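Side-chain contacts in p450 cytochrome, putative (Rippkaea orientalis, PDB 6Y01), which probably binds the molybdenum cofactor through a Rossmann-type fold and carries it, as a tetrameric Moco carrier protein of a phototrophic bacterium: residues C115-L119 with G120-E124; S123-A126 with L127-N131. One frame throughout, in Å; residues are numbered along the deposited sequence.

Interaction 1: residues C115-L119 with G120-E124; sequences CGIGL and GTLSE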
ATOM      1  N   CYS D 115      12.713 -18.352  -8.741  1.00 25.62           N
ATOM      2  CA  CYS D 115      12.930 -19.296  -9.831  1.00 25.57           C
ATOM      3  C   CYS D 115      13.266 -18.485 -11.064  1.00 25.83           C
ATOM      4  O   CYS D 115      12.372 -17.965 -11.732  1.00 27.19           O
ATOM      5  CB  CYS D 115      11.671 -20.158  -9.972  1.00 27.50           C
ATOM      6  SG  CYS D 115      11.728 -21.390 -11.252  1.00 31.17           S
ATOM      7  N   GLY D 116      14.557 -18.365 -11.345  1.00 27.14           N
ATOM      8  CA  GLY D 116      15.091 -17.435 -12.335  1.00 27.36           C
ATOM      9  C   GLY D 116      15.328 -16.062 -11.718  1.00 27.17           C
ATOM     10  O   GLY D 116      15.130 -15.840 -10.525  1.00 32.03           O
ATOM     11  N   ILE D 117      15.715 -15.121 -12.538  1.00 27.72           N
ATOM     12  CA  ILE D 117      16.088 -13.760 -12.061  1.00 27.65           C
ATOM     13  C   ILE D 117      15.621 -12.746 -13.080  1.00 27.81           C
ATOM     14  O   ILE D 117      15.503 -13.016 -14.269  1.00 31.78           O
ATOM     15  CB  ILE D 117      17.600 -13.698 -11.808  1.00 32.66           C
ATOM     16  CG1 ILE D 117      17.950 -12.466 -10.976  1.00 40.42           C
ATOM     17  CG2 ILE D 117      18.318 -13.735 -13.133  1.00 40.81           C
ATOM     18  CD1 ILE D 117      17.473 -12.595  -9.529  1.00 44.41           C
ATOM     19  N   GLY D 118      15.324 -11.577 -12.609  1.00 28.99           N
ATOM     20  CA  GLY D 118      14.849 -10.430 -13.371  1.00 29.19           C
ATOM     21  C   GLY D 118      14.707  -9.282 -12.350  1.00 26.77           C
ATOM     22  O   GLY D 118      14.914  -9.492 -11.143  1.00 26.55           O
ATOM     23  N   LEU D 119      14.324  -8.103 -12.812  1.00 25.35           N
ATOM     24  CA  LEU D 119      14.244  -6.944 -11.926  1.00 24.89           C
ATOM     25  C   LEU D 119      13.181  -7.130 -10.843  1.00 25.43           C
ATOM     26  O   LEU D 119      13.419  -6.830  -9.662  1.00 24.84           O
ATOM     27  CB  LEU D 119      14.013  -5.713 -12.776  1.00 26.50           C
ATOM     28  CG  LEU D 119      15.218  -5.282 -13.616  1.00 27.45           C
ATOM     29  CD1 LEU D 119      14.809  -4.211 -14.612  1.00 28.07           C
ATOM     30  CD2 LEU D 119      16.315  -4.685 -12.689  1.00 26.05           C
ATOM     31  N   GLY D 120      11.980  -7.571 -11.206  1.00 27.17           N
ATOM     32  CA  GLY D 120      10.931  -7.703 -10.190  1.00 26.52           C
ATOM     33  C   GLY D 120      11.319  -8.744  -9.173  1.00 25.02           C
ATOM     34  O   GLY D 120      11.127  -8.554  -7.970  1.00 25.25           O
ATOM     35  N   THR D 121      11.902  -9.846  -9.635  1.00 25.15           N
ATOM     36  CA  THR D 121      12.329 -10.931  -8.746  1.00 25.65           C
ATOM     37  C   THR D 121      13.411 -10.417  -7.805  1.00 25.00           C
ATOM     38  O   THR D 121      13.380 -10.747  -6.623  1.00 24.74           O
ATOM     39  CB  THR D 121      12.773 -12.137  -9.587  1.00 28.05           C
ATOM     40  OG1 THR D 121      11.668 -12.583 -10.420  1.00 29.87           O
ATOM     41  CG2 THR D 121      13.215 -13.267  -8.685  1.00 29.95           C
ATOM     42  N   LEU D 122      14.346  -9.654  -8.331  1.00 24.10           N
ATOM     43  CA  LEU D 122      15.416  -9.076  -7.467  1.00 23.70           C
ATOM     44  C   LEU D 122      14.791  -8.245  -6.354  1.00 22.66           C
ATOM     45  O   LEU D 122      15.224  -8.364  -5.174  1.00 23.38           O
ATOM     46  CB  LEU D 122      16.333  -8.202  -8.304  1.00 27.32           C
ATOM     47  CG  LEU D 122      17.707  -7.960  -7.744  1.00 34.07           C
ATOM     48  CD1 LEU D 122      18.550  -9.232  -7.769  1.00 43.00           C
ATOM     49  CD2 LEU D 122      18.385  -6.924  -8.615  1.00 43.41           C
ATOM     50  N   SER D 123      13.797  -7.428  -6.687  0.50 23.11           N
ATOM     51  CA  SER D 123      13.121  -6.587  -5.662  0.50 22.78           C
ATOM     52  C   SER D 123      12.483  -7.476  -4.599  0.50 23.71           C
ATOM     53  O   SER D 123      12.592  -7.179  -3.413  0.50 24.81           O
ATOM     54  CB  SER D 123      12.130  -5.606  -6.251  0.50 24.43           C
ATOM     55  OG  SER D 123      10.863  -6.179  -6.572  0.50 26.80           O
ATOM     56  N   GLU D 124      11.806  -8.568  -5.015  1.00 23.35           N
ATOM     57  CA  GLU D 124      11.149  -9.436  -4.037  1.00 24.70           C
ATOM     58  C   GLU D 124      12.140 -10.177  -3.155  1.00 23.96           C
ATOM     59  O   GLU D 124      11.896 -10.292  -1.955  1.00 23.64           O
ATOM     60  CB  GLU D 124      10.232 -10.445  -4.757  1.00 27.12           C
ATOM     61  CG  GLU D 124       9.058  -9.730  -5.297  1.00 31.95           C
ATOM     62  CD  GLU D 124       7.876 -10.488  -5.697  1.00 36.20           C
ATOM     63  OE1 GLU D 124       7.619 -11.565  -5.000  1.00 36.70           O
ATOM     64  OE2 GLU D 124       7.129  -9.962  -6.539  1.00 36.08           O
TER
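I117 and L122 meet through single methyl groups, CD1 of I117 lying 3.9 Å from CD1 of L122, and their side chains cross at a slant. In I117, chi1 of -165° places CG1 anti to the backbone N, and the bend at chi2 (71°) brings CD1 to L122. L122 points its CB at the loop; that CB also sits 3.4 Å from G118 O. T121 leans on the loop with its methyl, CG2 resting 3.7 Å from G116 O, a buried carbonyl oxygen that has no polar partner in the model. G118 occupies the N-cap position and, lacking a side chain, supplies no capping hydroxyl or carboxylate. Its carbonyl nevertheless opens the helical bonding: L122 N donates to G118 O over 2.9 Å, and S123 N follows with a bond to L119 O of 3.1 Å. In the conformer described, one of two, S123 OG donates to G120 O at 2.8 Å and also bonds N102; in that state G120 O accepts from both S123 OG and E124 N. The run G118-E124 matches the GxGTxxE part of the motif of LOG-type proteins in the same SLOG clan, consistent with a loop and helix start of the kind that commonly binds phosphate-bearing ligands in Rossmann-type folds. Residues 115-124 thus lead from the end of strand 111-115 through a short loop into helix 119-130. Strands 17-21 and 135-138 bond the backbone at C115 and G116, helix 142-151 packs against I117 and L122, and a second subunit lays its L151 on L119 and its F148 on L122.

Interaction 2: residues S123-A126 with L127-N131; sequences SEVA and LALKN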
ATOM      1  N   SER D 123      13.797  -7.428  -6.687  0.50 23.11           N
ATOM      2  CA  SER D 123      13.121  -6.587  -5.662  0.50 22.78           C
ATOM      3  C   SER D 123      12.483  -7.476  -4.599  0.50 23.71           C
ATOM      4  O   SER D 123      12.592  -7.179  -3.413  0.50 24.81           O
ATOM      5  CB  SER D 123      12.130  -5.606  -6.251  0.50 24.43           C
ATOM      6  OG  SER D 123      10.863  -6.179  -6.572  0.50 26.80           O
ATOM      7  N   GLU D 124      11.806  -8.568  -5.015  1.00 23.35           N
ATOM      8  CA  GLU D 124      11.149  -9.436  -4.037  1.00 24.70           C
ATOM      9  C   GLU D 124      12.140 -10.177  -3.155  1.00 23.96           C
ATOM     10  O   GLU D 124      11.896 -10.292  -1.955  1.00 23.64           O
ATOM     11  CB  GLU D 124      10.232 -10.445  -4.757  1.00 27.12           C
ATOM     12  CG  GLU D 124       9.058  -9.730  -5.297  1.00 31.95           C
ATOM     13  CD  GLU D 124       7.876 -10.488  -5.697  1.00 36.20           C
ATOM     14  OE1 GLU D 124       7.619 -11.565  -5.000  1.00 36.70           O
ATOM     15  OE2 GLU D 124       7.129  -9.962  -6.539  1.00 36.08           O
ATOM     16  N   VAL D 125      13.204 -10.693  -3.744  1.00 21.78           N
ATOM     17  CA  VAL D 125      14.239 -11.366  -2.922  1.00 23.66           C
ATOM     18  C   VAL D 125      14.812 -10.374  -1.907  1.00 21.51           C
ATOM     19  O   VAL D 125      14.955 -10.742  -0.766  1.00 22.66           O
ATOM     20  CB  VAL D 125      15.327 -11.963  -3.793  1.00 23.71           C
ATOM     21  CG1 VAL D 125      16.507 -12.444  -2.976  1.00 24.57           C
ATOM     22  CG2 VAL D 125      14.774 -13.120  -4.637  1.00 25.56           C
ATOM     23  N   ALA D 126      15.127  -9.169  -2.366  1.00 22.16           N
ATOM     24  CA  ALA D 126      15.702  -8.157  -1.462  1.00 22.33           C
ATOM     25  C   ALA D 126      14.735  -7.885  -0.307  1.00 21.88           C
ATOM     26  O   ALA D 126      15.170  -7.834   0.867  1.00 24.12           O
ATOM     27  CB  ALA D 126      16.071  -6.916  -2.240  1.00 22.92           C
ATOM     28  N   LEU D 127      13.458  -7.661  -0.617  1.00 22.49           N
ATOM     29  CA  LEU D 127      12.435  -7.408   0.429  1.00 23.68           C
ATOM     30  C   LEU D 127      12.290  -8.609   1.367  1.00 23.40           C
ATOM     31  O   LEU D 127      12.138  -8.459   2.550  1.00 24.19           O
ATOM     32  CB  LEU D 127      11.091  -7.029  -0.200  1.00 23.50           C
ATOM     33  CG  LEU D 127      11.049  -5.680  -0.908  1.00 25.08           C
ATOM     34  CD1 LEU D 127       9.757  -5.537  -1.729  1.00 28.45           C
ATOM     35  CD2 LEU D 127      11.166  -4.562   0.082  1.00 29.94           C
ATOM     36  N   ALA D 128      12.267  -9.827   0.797  1.00 22.56           N
ATOM     37  CA  ALA D 128      12.161 -11.007   1.655  1.00 24.32           C
ATOM     38  C   ALA D 128      13.337 -11.090   2.618  1.00 22.97           C
ATOM     39  O   ALA D 128      13.129 -11.309   3.819  1.00 25.63           O
ATOM     40  CB  ALA D 128      12.087 -12.258   0.793  1.00 24.46           C
ATOM     41  N   LEU D 129      14.553 -10.904   2.114  1.00 23.69           N
ATOM     42  CA  LEU D 129      15.739 -10.978   3.009  1.00 24.14           C
ATOM     43  C   LEU D 129      15.736  -9.823   4.019  1.00 25.58           C
ATOM     44  O   LEU D 129      16.081 -10.067   5.151  1.00 28.30           O
ATOM     45  CB  LEU D 129      16.985 -10.944   2.137  1.00 24.23           C
ATOM     46  CG  LEU D 129      17.219 -12.195   1.292  1.00 24.53           C
ATOM     47  CD1 LEU D 129      18.349 -11.976   0.323  1.00 27.34           C
ATOM     48  CD2 LEU D 129      17.486 -13.401   2.154  1.00 26.80           C
ATOM     49  N   LYS D 130      15.256  -8.649   3.640  1.00 24.32           N
ATOM     50  CA  LYS D 130      15.190  -7.506   4.591  1.00 25.92           C
ATOM     51  C   LYS D 130      14.221  -7.853   5.717  1.00 28.42           C
ATOM     52  O   LYS D 130      14.469  -7.478   6.855  1.00 30.47           O
ATOM     53  CB  LYS D 130      14.789  -6.240   3.858  1.00 27.48           C
ATOM     54  CG  LYS D 130      14.761  -4.994   4.744  1.00 31.78           C
ATOM     55  CD  LYS D 130      14.589  -3.748   3.946  1.00 31.39           C
ATOM     56  CE  LYS D 130      14.416  -2.551   4.864  1.00 37.46           C
ATOM     57  NZ  LYS D 130      15.713  -2.164   5.341  1.00 44.32           N
ATOM     58  N   ASN D 131      13.137  -8.558   5.391  1.00 28.45           N
ATOM     59  CA  ASN D 131      12.099  -9.011   6.361  1.00 28.53           C
ATOM     60  C   ASN D 131      12.520 -10.304   7.077  1.00 29.03           C
ATOM     61  O   ASN D 131      11.740 -10.791   7.878  1.00 32.87           O
ATOM     62  CB  ASN D 131      10.743  -9.127   5.684  1.00 31.99           C
ATOM     63  CG  ASN D 131      10.060  -7.850   5.289  1.00 32.17           C
ATOM     64  OD1 ASN D 131       9.856  -6.958   6.137  1.00 37.30           O
ATOM     65  ND2 ASN D 131       9.723  -7.683   4.030  1.00 36.69           N
TER
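S123-A126 and L127-K130 are successive turns of helix 119-130, with N131 just beyond its end, and four consecutive i to i+4 backbone bonds join them. A128 N to E124 O is the shortest of the four at 2.8 Å, and L129 N to V125 O, at 2.9 Å, has an N-H...O angle of 168°. K130 N still reaches A126 O, but its angle closes to 151° near the end of the helix. Among the side chains, V125 and L129 lie side by side and point the same way, with CG1 of V125 3.8 Å from CD1 of L129. V125 holds CG1 anti to its own N (chi1 170°), which brings that branch alongside the leucine. L127 and L129 also fold over the preceding turn: CG of L127 is 3.3 Å from S123 O, and CG of L129 is 3.4 Å from V125 O. A128 adds its methyl, CB, at 3.4 Å from E124 O. V125 and L129 then pack on V135 and F148, and A128 on V112 and V135, whereas L127 touches N103 of helix 102-108 and N99 of a neighbouring subunit. N131, where the helix gives way to loop, donates through ND2 to N103 OD1. Such a helix, linking the parallel strands 111-115 and 135-138 and packing its apolar side on both, is the crossover of a beta-alpha-beta unit in the Rossmann-type fold.

How the interactions relate
Interaction 1 covers the strand end, the loop and the first turn of helix 119-130; interaction 2 continues along the same helix. The two share S123 and E124, and their centres are about 10 Å apart. F148 of the same chain connects them, packing on L122 in the first and on V125, A126 and L129 in the second. Both also meet the second subunit, whose L127 packs on S123 and whose L119 packs on L129, so the helix belongs to a subunit interface along both parts. The glycine-containing loop and helix start of interaction 1 lie where Rossmann-type proteins commonly bind ligands, which makes it the likelier neighbour of a cofactor site; interaction 2 is packing further along.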